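Local coordinates for ABC transporter periplasmic peptide-binding protein (PDB 4QFL), which binds dipeptides such as Ala-Phe in the periplasm, probably delivering them to an ABC transporter for import, at residues S123-V128 / A138-F143; K154-R157 / V163-E166; V284-N289 / Y328-R333; D468-K473 / K484-A489. All coordinates share one frame; numbering follows the deposited sequence.

Interaction 1: S123-V128 / A138-F143; sequences SRLFDV and ANYPYF
Leu125 lays its two methyl groups over two aromatic rings, CD1 on Phe143 and CD2 on Tyr140. The first fit is nearly central: CD1 stands 3.7 Å from the centroid of the Phe143 ring and only 7° off its normal, so all six ring carbons lie at similar distances from it. CD2 sits over one face of the Tyr140 ring but displaced toward the rim on the CB side, with CG its closest atom at 3.7 Å. With CG of Leu125 turned away from the carbonyl carbon (chi1 -48°), the fork of the side chain opens toward both rings at once.

The far end of Tyr140 is polar and meets Arg124. That arginine runs extended from CG to NE, and its NE donates to Tyr140 OH at 3.0 Å, with an N-H...O angle of 144°. The hydroxyl approaches the edge of the guanidinium, tilted somewhat from its plane, and the guanidinium and phenol planes are almost perpendicular. Tyr140 OH is also hydrogen-bonded to the carbonyl oxygen of His133, while Arg124 NH2 forms a salt bridge with Asp204. Arg124 and His133 thus grip the buried hydroxyl, Asp204 holds the arginine, and Leu125 covers the phenol ring.

Tyr140 is the N-cap residue of helix 141-145, and Leu125 and Arg124 lie on helix 115-126. The side chain of Phe143 is about 12 Å from the bound alanine. The arrangement is a buried packing of helix 115-126 against the N-terminal end of helix 141-145, in the family 5 solute-binding protein fold.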
# COMPACT_ATOMS: atom_id res chain seq x y z
N SER A 123 -3.59 18.49 9.97
CA SER A 123 -2.98 18.80 11.25
C SER A 123 -3.21 17.65 12.23
O SER A 123 -2.45 17.50 13.18
CB SER A 123 -3.47 20.13 11.83
OG SER A 123 -4.82 20.04 12.25
N ARG A 124 -4.22 16.82 12.00
CA ARG A 124 -4.39 15.63 12.84
C ARG A 124 -3.12 14.77 12.85
O ARG A 124 -2.82 14.10 13.83
CB ARG A 124 -5.59 14.79 12.38
CG ARG A 124 -5.73 13.46 13.13
CD ARG A 124 -6.98 12.68 12.78
NE ARG A 124 -7.09 11.48 13.63
CZ ARG A 124 -8.02 10.55 13.49
NH1 ARG A 124 -8.94 10.66 12.54
NH2 ARG A 124 -8.04 9.50 14.28
N LEU A 125 -2.37 14.81 11.75
CA LEU A 125 -1.16 13.99 11.62
C LEU A 125 0.06 14.54 12.37
O LEU A 125 0.76 13.79 13.04
CB LEU A 125 -0.80 13.79 10.15
CG LEU A 125 -1.93 13.37 9.22
CD1 LEU A 125 -1.45 13.45 7.78
CD2 LEU A 125 -2.43 11.97 9.56
N PHE A 126 0.30 15.84 12.26
CA PHE A 126 1.56 16.40 12.77
C PHE A 126 1.40 17.24 14.03
O PHE A 126 2.38 17.51 14.72
CB PHE A 126 2.25 17.24 11.70
CG PHE A 126 1.49 18.49 11.34
CD1 PHE A 126 1.49 19.58 12.18
CD2 PHE A 126 0.78 18.57 10.16
CE1 PHE A 126 0.80 20.72 11.86
CE2 PHE A 126 0.09 19.71 9.83
CZ PHE A 126 0.09 20.79 10.68
N ASP A 127 0.18 17.67 14.32
CA ASP A 127 -0.04 18.59 15.42
C ASP A 127 -0.52 17.85 16.65
O ASP A 127 -1.64 17.35 16.68
CB ASP A 127 -1.07 19.65 15.02
CG ASP A 127 -1.11 20.82 15.98
OD1 ASP A 127 -0.62 20.71 17.12
OD2 ASP A 127 -1.67 21.87 15.58
N VAL A 128 0.32 17.77 17.67
CA VAL A 128 -0.05 17.10 18.91
C VAL A 128 -1.19 17.82 19.61
O VAL A 128 -1.81 17.26 20.51
CB VAL A 128 1.15 16.97 19.87
CG1 VAL A 128 2.02 15.79 19.49
CG2 VAL A 128 1.94 18.26 19.87
N ALA A 138 -3.46 6.12 17.64
CA ALA A 138 -2.50 7.20 17.46
C ALA A 138 -1.43 6.82 16.43
O ALA A 138 -0.32 7.34 16.46
CB ALA A 138 -1.88 7.56 18.79
N ASN A 139 -1.77 5.93 15.52
CA ASN A 139 -0.86 5.54 14.45
C ASN A 139 -1.34 6.04 13.10
O ASN A 139 -2.50 5.84 12.75
CB ASN A 139 -0.70 4.03 14.40
CG ASN A 139 0.11 3.49 15.56
OD1 ASN A 139 -0.26 2.49 16.18
ND2 ASN A 139 1.23 4.15 15.87
N TYR A 140 -0.45 6.68 12.35
CA TYR A 140 -0.72 7.07 10.96
C TYR A 140 0.43 6.55 10.11
O TYR A 140 1.33 7.30 9.73
CB TYR A 140 -0.85 8.59 10.86
CG TYR A 140 -1.80 9.16 11.90
CD1 TYR A 140 -3.16 8.89 11.85
CD2 TYR A 140 -1.33 9.94 12.96
CE1 TYR A 140 -4.03 9.38 12.80
CE2 TYR A 140 -2.20 10.44 13.92
CZ TYR A 140 -3.55 10.16 13.83
OH TYR A 140 -4.43 10.64 14.78
N PRO A 141 0.42 5.23 9.82
CA PRO A 141 1.63 4.53 9.37
C PRO A 141 2.28 5.07 8.09
O PRO A 141 3.49 5.24 8.08
CB PRO A 141 1.18 3.07 9.22
CG PRO A 141 -0.32 3.11 9.20
CD PRO A 141 -0.74 4.33 9.95
N TYR A 142 1.52 5.33 7.03
CA TYR A 142 2.16 5.86 5.84
C TYR A 142 2.92 7.15 6.18
O TYR A 142 4.11 7.31 5.89
CB TYR A 142 1.17 6.14 4.70
CG TYR A 142 1.91 6.59 3.47
CD1 TYR A 142 2.60 5.68 2.68
CD2 TYR A 142 1.98 7.94 3.12
CE1 TYR A 142 3.30 6.08 1.58
CE2 TYR A 142 2.68 8.35 2.01
CZ TYR A 142 3.35 7.41 1.25
OH TYR A 142 4.06 7.80 0.14
N PHE A 143 2.21 8.06 6.82
CA PHE A 143 2.72 9.38 7.11
C PHE A 143 3.89 9.38 8.10
O PHE A 143 4.89 10.06 7.89
CB PHE A 143 1.58 10.25 7.59
CG PHE A 143 0.50 10.44 6.56
CD1 PHE A 143 0.73 11.22 5.43
CD2 PHE A 143 -0.74 9.84 6.71
CE1 PHE A 143 -0.26 11.41 4.47
CE2 PHE A 143 -1.75 10.03 5.76
CZ PHE A 143 -1.51 10.81 4.64

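Interaction 2: K154-R157 / V163-E166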
# COMPACT_ATOMS: atom_id res chain seq x y z
N LYS A 154 3.11 24.08 9.67
CA LYS A 154 1.75 24.50 9.88
C LYS A 154 1.05 24.56 8.54
O LYS A 154 1.68 24.40 7.50
CB LYS A 154 1.69 25.85 10.62
CG LYS A 154 2.39 27.01 9.93
CD LYS A 154 2.22 28.30 10.74
CE LYS A 154 2.75 29.53 9.99
NZ LYS A 154 2.53 30.83 10.72
N ILE A 155 -0.26 24.73 8.57
CA ILE A 155 -1.03 25.01 7.37
C ILE A 155 -1.76 26.31 7.63
O ILE A 155 -2.60 26.40 8.53
CB ILE A 155 -2.08 23.91 7.11
CG1 ILE A 155 -1.44 22.53 7.20
CG2 ILE A 155 -2.76 24.14 5.75
CD1 ILE A 155 -2.42 21.40 7.03
N VAL A 156 -1.41 27.34 6.87
CA VAL A 156 -2.06 28.64 7.02
C VAL A 156 -3.42 28.62 6.37
O VAL A 156 -3.60 28.02 5.31
CB VAL A 156 -1.24 29.78 6.37
CG1 VAL A 156 -2.03 31.08 6.37
CG2 VAL A 156 0.11 29.95 7.07
N ARG A 157 -4.38 29.27 7.01
CA ARG A 157 -5.68 29.49 6.42
C ARG A 157 -5.67 30.82 5.70
O ARG A 157 -5.99 31.85 6.30
CB ARG A 157 -6.75 29.52 7.49
CG ARG A 157 -8.15 29.56 6.93
CD ARG A 157 -9.16 29.84 8.01
NE ARG A 157 -10.44 29.24 7.68
CZ ARG A 157 -11.30 29.79 6.83
NH1 ARG A 157 -11.02 30.95 6.25
NH2 ARG A 157 -12.45 29.18 6.58
N VAL A 163 -5.38 27.30 1.21
CA VAL A 163 -4.51 27.08 2.34
C VAL A 163 -3.08 27.03 1.85
O VAL A 163 -2.84 26.82 0.67
CB VAL A 163 -4.83 25.76 3.08
CG1 VAL A 163 -6.26 25.77 3.59
CG2 VAL A 163 -4.58 24.55 2.17
N ARG A 164 -2.14 27.22 2.76
CA ARG A 164 -0.73 27.10 2.41
C ARG A 164 -0.01 26.23 3.44
O ARG A 164 0.02 26.56 4.62
CB ARG A 164 -0.10 28.48 2.30
CG ARG A 164 1.39 28.47 2.06
CD ARG A 164 1.97 29.88 2.09
NE ARG A 164 1.85 30.50 3.41
CZ ARG A 164 1.16 31.61 3.66
NH1 ARG A 164 0.52 32.22 2.67
NH2 ARG A 164 1.10 32.11 4.89
N PHE A 165 0.55 25.11 2.99
CA PHE A 165 1.37 24.25 3.84
C PHE A 165 2.77 24.85 3.98
O PHE A 165 3.41 25.21 2.98
CB PHE A 165 1.50 22.83 3.24
CG PHE A 165 0.24 21.99 3.32
CD1 PHE A 165 -0.88 22.29 2.55
CD2 PHE A 165 0.20 20.87 4.14
CE1 PHE A 165 -2.03 21.51 2.62
CE2 PHE A 165 -0.94 20.07 4.20
CZ PHE A 165 -2.06 20.39 3.45
N GLU A 166 3.26 24.95 5.21
CA GLU A 166 4.63 25.40 5.46
C GLU A 166 5.48 24.21 5.91
O GLU A 166 5.20 23.59 6.94
CB GLU A 166 4.65 26.49 6.53
CG GLU A 166 3.71 27.64 6.25
CD GLU A 166 4.23 28.58 5.18
OE1 GLU A 166 5.31 28.30 4.62
OE2 GLU A 166 3.57 29.61 4.91
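Ile155 faces Phe165 across a beta hairpin whose antiparallel strands, 152-159 and 162-167, lie at one side of a four-stranded sheet. From CB, which is 4.2 Å from Arg164 O, the isoleucine branches: CG2 reaches the CB of Val163 at 3.7 Å, while CG1 passes over one face of the Phe165 ring, offset toward its rim. CD1, at the tip, continues along that ring and meets CE2 at 3.5 Å. Turning CG1 away from the carbonyl carbon (chi1 -49°) is what sets this branch over the ring and the other beside the valine. With the ring of Phe165 cut back to an alanine, CG1 and CD1 of Ile155 would probably lose the surface they rest on, and a gap would open beside Phe93, whose ring meets Phe165 steeply. Helix 115-126 covers this face through Ile119 and Phe122.

On the other face, Val156 packs against the Arg164 guanidinium, its CB over one face of the group. Backbone bonds flank the Ile155-Phe165 non-hydrogen-bonded pair; in one of them Glu166 N donates almost straight to Lys154 O at 2.8 Å, with an N-H...O angle of 175°.

Interaction 3: V284-N289 / Y328-R333; sequences VERETN and YGNGLR
Arg286 and Asn330 carry the whole contact, through a single acceptor gripped by one guanidinium. Asn330 OD1 lies at the guanidinium edge, near its plane, and both terminal nitrogens reach it: NH2 of Arg286 donates to OD1 of Asn330 at 3.2 Å, and NH1 makes a weak bond to the same OD1 at 3.0 Å. One oxygen thus accepts from both arms of the guanidinium. Neither bond is straight, the N-H...O angle being 141° for NH2. The amide stands almost perpendicular to the guanidinium, and NH2 approaches from above the carbonyl plane, 41° out of it, rather than at a lone pair.

The arginine leaves its strand fully extended as far as NE, with CG trans to the backbone N (chi1 171°), which carries the charged group across the 9.6 Å between the CA atoms of Arg286 and Asn330. On the other side, Asn330 points its CB toward Arg286 and follows Gly329, whose phi is positive.

The second shell is strand 500-513. Met507 and Phe509 touch Arg286, and Phe509 touches Asn330 as well, so one residue lies against both partners. At the surface, just beyond the end of helix 319-325, the contact joins strand 282-287 to the loop that leads into the short strand 332-333, both strands pairing antiparallel with strand 500-513.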
# COMPACT_ATOMS: atom_id res chain seq x y z
N VAL A 284 -11.28 -10.92 -17.21
CA VAL A 284 -10.16 -10.85 -16.30
C VAL A 284 -9.16 -9.84 -16.86
O VAL A 284 -8.59 -10.04 -17.94
CB VAL A 284 -9.52 -12.22 -16.08
CG1 VAL A 284 -8.48 -12.15 -14.97
CG2 VAL A 284 -10.60 -13.24 -15.75
N GLU A 285 -8.98 -8.73 -16.15
CA GLU A 285 -8.04 -7.72 -16.59
C GLU A 285 -6.66 -8.07 -16.08
O GLU A 285 -6.52 -8.69 -15.04
CB GLU A 285 -8.44 -6.35 -16.06
CG GLU A 285 -9.74 -5.82 -16.58
CD GLU A 285 -10.16 -4.55 -15.86
OE1 GLU A 285 -9.55 -3.48 -16.14
OE2 GLU A 285 -11.06 -4.61 -14.99
N ARG A 286 -5.65 -7.66 -16.83
CA ARG A 286 -4.27 -8.02 -16.56
C ARG A 286 -3.43 -6.80 -16.89
O ARG A 286 -3.24 -6.48 -18.05
CB ARG A 286 -3.89 -9.19 -17.47
CG ARG A 286 -2.43 -9.56 -17.48
CD ARG A 286 -2.12 -10.58 -18.58
NE ARG A 286 -0.71 -10.94 -18.57
CZ ARG A 286 -0.24 -12.13 -18.22
NH1 ARG A 286 -1.07 -13.11 -17.88
NH2 ARG A 286 1.06 -12.34 -18.22
N GLU A 287 -2.95 -6.09 -15.88
CA GLU A 287 -2.24 -4.85 -16.15
C GLU A 287 -0.86 -4.81 -15.51
O GLU A 287 -0.63 -5.43 -14.47
CB GLU A 287 -3.05 -3.67 -15.64
CG GLU A 287 -4.51 -3.73 -16.02
CD GLU A 287 -5.30 -2.51 -15.52
OE1 GLU A 287 -6.51 -2.43 -15.84
OE2 GLU A 287 -4.72 -1.64 -14.82
N THR A 288 0.06 -4.07 -16.14
CA THR A 288 1.36 -3.84 -15.55
C THR A 288 1.21 -2.93 -14.33
O THR A 288 0.30 -2.11 -14.27
CB THR A 288 2.33 -3.19 -16.55
OG1 THR A 288 3.59 -3.01 -15.91
CG2 THR A 288 1.82 -1.84 -16.99
N ASN A 289 2.11 -3.08 -13.36
CA ASN A 289 1.94 -2.38 -12.09
C ASN A 289 3.26 -2.28 -11.34
O ASN A 289 4.09 -3.19 -11.37
CB ASN A 289 0.86 -3.09 -11.26
CG ASN A 289 0.72 -2.51 -9.87
OD1 ASN A 289 1.47 -2.87 -8.96
ND2 ASN A 289 -0.27 -1.64 -9.68
N TYR A 328 3.34 -18.33 -12.20
CA TYR A 328 2.72 -18.90 -13.39
C TYR A 328 3.24 -18.27 -14.68
O TYR A 328 2.52 -18.20 -15.67
CB TYR A 328 1.19 -18.77 -13.31
CG TYR A 328 0.52 -19.87 -12.53
CD1 TYR A 328 0.79 -20.06 -11.17
CD2 TYR A 328 -0.37 -20.73 -13.14
CE1 TYR A 328 0.18 -21.07 -10.46
CE2 TYR A 328 -0.98 -21.75 -12.43
CZ TYR A 328 -0.71 -21.92 -11.10
OH TYR A 328 -1.33 -22.94 -10.41
N GLY A 329 4.49 -17.82 -14.66
CA GLY A 329 5.09 -17.17 -15.81
C GLY A 329 4.62 -15.76 -16.08
O GLY A 329 5.07 -15.12 -17.02
N ASN A 330 3.70 -15.26 -15.27
CA ASN A 330 3.17 -13.91 -15.46
C ASN A 330 4.02 -12.79 -14.83
O ASN A 330 3.83 -11.61 -15.13
CB ASN A 330 1.73 -13.84 -14.92
CG ASN A 330 0.82 -14.89 -15.54
OD1 ASN A 330 0.87 -15.13 -16.75
ND2 ASN A 330 -0.00 -15.52 -14.72
N GLY A 331 4.94 -13.16 -13.94
CA GLY A 331 5.74 -12.17 -13.25
C GLY A 331 7.04 -11.84 -13.97
O GLY A 331 7.42 -12.53 -14.91
N LEU A 332 7.72 -10.80 -13.52
CA LEU A 332 9.03 -10.45 -14.04
C LEU A 332 10.08 -10.64 -12.95
O LEU A 332 9.92 -10.15 -11.84
CB LEU A 332 9.07 -8.99 -14.52
CG LEU A 332 8.37 -8.58 -15.81
CD1 LEU A 332 8.62 -7.11 -16.08
CD2 LEU A 332 8.83 -9.41 -17.02
N ARG A 333 11.14 -11.36 -13.26
CA ARG A 333 12.18 -11.61 -12.26
C ARG A 333 12.80 -10.28 -11.83
O ARG A 333 13.11 -9.43 -12.67
CB ARG A 333 13.24 -12.57 -12.81
CG ARG A 333 14.35 -12.91 -11.83
CD ARG A 333 15.23 -14.05 -12.34
NE ARG A 333 16.31 -14.36 -11.41
CZ ARG A 333 16.93 -15.54 -11.35
NH1 ARG A 333 16.57 -16.53 -12.16
NH2 ARG A 333 17.91 -15.73 -10.47

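Interaction 4: D468-K473 / K484-A489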
# COMPACT_ATOMS: atom_id res chain seq x y z
N ASP A 468 19.48 6.00 4.63
CA ASP A 468 18.47 7.05 4.76
C ASP A 468 18.98 8.37 4.22
O ASP A 468 18.23 9.16 3.66
CB ASP A 468 18.08 7.26 6.23
CG ASP A 468 17.18 6.17 6.77
OD1 ASP A 468 17.02 5.13 6.09
OD2 ASP A 468 16.65 6.36 7.88
N LEU A 469 20.27 8.59 4.40
CA LEU A 469 20.90 9.81 3.92
C LEU A 469 20.77 9.89 2.41
O LEU A 469 20.53 10.96 1.85
CB LEU A 469 22.36 9.88 4.36
CG LEU A 469 23.03 11.22 4.09
CD1 LEU A 469 22.18 12.35 4.67
CD2 LEU A 469 24.40 11.21 4.70
N LEU A 470 20.92 8.75 1.73
CA LEU A 470 20.70 8.72 0.29
C LEU A 470 19.28 9.16 -0.04
O LEU A 470 19.05 9.88 -1.01
CB LEU A 470 20.94 7.31 -0.26
CG LEU A 470 22.39 6.81 -0.30
CD1 LEU A 470 22.45 5.34 -0.71
CD2 LEU A 470 23.20 7.68 -1.24
N LEU A 471 18.33 8.71 0.77
CA LEU A 471 16.93 9.03 0.52
C LEU A 471 16.68 10.53 0.69
O LEU A 471 15.98 11.16 -0.09
CB LEU A 471 16.01 8.21 1.44
CG LEU A 471 16.16 6.68 1.42
CD1 LEU A 471 15.05 6.02 2.21
CD2 LEU A 471 16.18 6.14 0.01
N THR A 472 17.28 11.10 1.72
CA THR A 472 17.12 12.51 2.01
C THR A 472 17.68 13.39 0.89
O THR A 472 17.05 14.37 0.48
CB THR A 472 17.83 12.86 3.31
OG1 THR A 472 17.22 12.10 4.36
CG2 THR A 472 17.70 14.35 3.61
N LYS A 473 18.87 13.05 0.41
CA LYS A 473 19.49 13.82 -0.65
C LYS A 473 18.65 13.77 -1.93
O LYS A 473 18.50 14.78 -2.62
CB LYS A 473 20.92 13.34 -0.89
CG LYS A 473 21.78 13.45 0.36
CD LYS A 473 23.23 13.07 0.11
CE LYS A 473 24.07 13.32 1.36
NZ LYS A 473 25.52 13.17 1.07
N LYS A 484 17.99 10.20 -9.47
CA LYS A 484 18.32 8.84 -9.88
C LYS A 484 19.72 8.40 -9.44
O LYS A 484 19.95 7.23 -9.16
CB LYS A 484 18.13 8.63 -11.37
CG LYS A 484 18.26 7.15 -11.74
CD LYS A 484 18.33 6.93 -13.25
CE LYS A 484 19.10 5.64 -13.58
NZ LYS A 484 18.26 4.45 -13.37
N GLN A 485 20.66 9.34 -9.37
CA GLN A 485 21.99 9.02 -8.85
C GLN A 485 21.89 8.46 -7.44
O GLN A 485 22.48 7.43 -7.11
CB GLN A 485 22.86 10.27 -8.80
CG GLN A 485 23.49 10.62 -10.12
CD GLN A 485 24.42 11.79 -9.99
OE1 GLN A 485 24.10 12.78 -9.32
NE2 GLN A 485 25.59 11.70 -10.60
N TYR A 486 21.12 9.15 -6.61
CA TYR A 486 20.91 8.68 -5.26
C TYR A 486 20.10 7.39 -5.24
O TYR A 486 20.42 6.46 -4.51
CB TYR A 486 20.27 9.78 -4.41
CG TYR A 486 21.22 10.94 -4.23
CD1 TYR A 486 22.46 10.76 -3.63
CD2 TYR A 486 20.89 12.22 -4.67
CE1 TYR A 486 23.35 11.81 -3.47
CE2 TYR A 486 21.79 13.28 -4.52
CZ TYR A 486 23.01 13.06 -3.92
OH TYR A 486 23.91 14.09 -3.75
N TYR A 487 19.05 7.32 -6.05
CA TYR A 487 18.27 6.10 -6.14
C TYR A 487 19.10 4.95 -6.68
O TYR A 487 18.90 3.81 -6.30
CB TYR A 487 16.98 6.30 -6.93
CG TYR A 487 16.01 7.16 -6.18
CD1 TYR A 487 15.77 6.94 -4.83
CD2 TYR A 487 15.37 8.23 -6.79
CE1 TYR A 487 14.91 7.74 -4.11
CE2 TYR A 487 14.49 9.04 -6.08
CZ TYR A 487 14.27 8.79 -4.74
OH TYR A 487 13.40 9.59 -4.02
N ASP A 488 20.05 5.25 -7.57
CA ASP A 488 20.98 4.23 -8.01
C ASP A 488 21.79 3.68 -6.84
O ASP A 488 21.93 2.47 -6.67
CB ASP A 488 21.95 4.77 -9.07
CG ASP A 488 21.29 4.96 -10.42
OD1 ASP A 488 20.21 4.39 -10.63
OD2 ASP A 488 21.86 5.67 -11.28
N ALA A 489 22.33 4.59 -6.03
CA ALA A 489 23.17 4.17 -4.93
C ALA A 489 22.33 3.38 -3.93
O ALA A 489 22.81 2.44 -3.30
CB ALA A 489 23.83 5.39 -4.27
O HOH W 1 13.91 9.51 -1.30
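Tyr486 turns one face of its ring to Lys473 and an edge to Leu470. Lys473 CB stands over the ring centre, 3.6 Å from the centroid and 10° off the normal, a CH-pi contact in which the lysine crosses the tyrosine at about a right angle. Beyond CB the lysine chain runs extended over the ring: CD comes to 3.8 Å from Tyr486 CE1, and the amino end then leads away from helix 480-497.

Leu470 approaches differently. Its CD2 lies near the ring plane at 4.0 Å from Tyr486 CD1, while CD1 and CD2 both rest on the CB of Ala489, one turn further along the same helix as the tyrosine, each at 3.8 Å. CG of Leu470 sits opposite its carbonyl carbon (chi1 -71°), which directs the two methyls into the angle between tyrosine and alanine. The carbonyl oxygen of Leu470 is also close to Tyr486 CB, at 3.6 Å. A serine at Tyr486 would probably leave the aliphatic part of Lys473 without its aromatic platform and the CD2 methyl of Leu470 without its neighbour at the ring edge.

Deeper in, Tyr487 points its CB away from the other helix, yet its hydroxyl donates to a water that in turn donates to Leu471 O, joining the helices by a polar bridge beside the apolar contact. The Tyr487 ring also lies nearly parallel to that of Phe444.

The segments run antiparallel at 164°, their axes 8.7 Å apart. Helices 465-475 and 480-497, joined by a short connection, form an antiparallel helical hairpin, packed here through a lysine over a tyrosine face and a leucine on an alanine.

Along the chain the four contacts follow one another without overlap. Interactions 1 and 2 are close neighbours, their centres 16 Å apart, and they touch: Phe126, on helix 115-126, packs against Ile155 of the hairpin, so this helix lies between the four-stranded sheet and the start of helix 141-145. Interaction 3 lies on the opposite side of the chain's centre, its centre 35 Å from that of interaction 1 and 42 Å from that of interaction 2, beside strand 500-513. Interaction 4, centred 25 Å from interaction 1 and 29 Å from interaction 3, joins helices 465-475 and 480-497, the latter directly preceding that strand. The contacts are thus spread around the dipeptide-binding protein, each joining elements local to its own region.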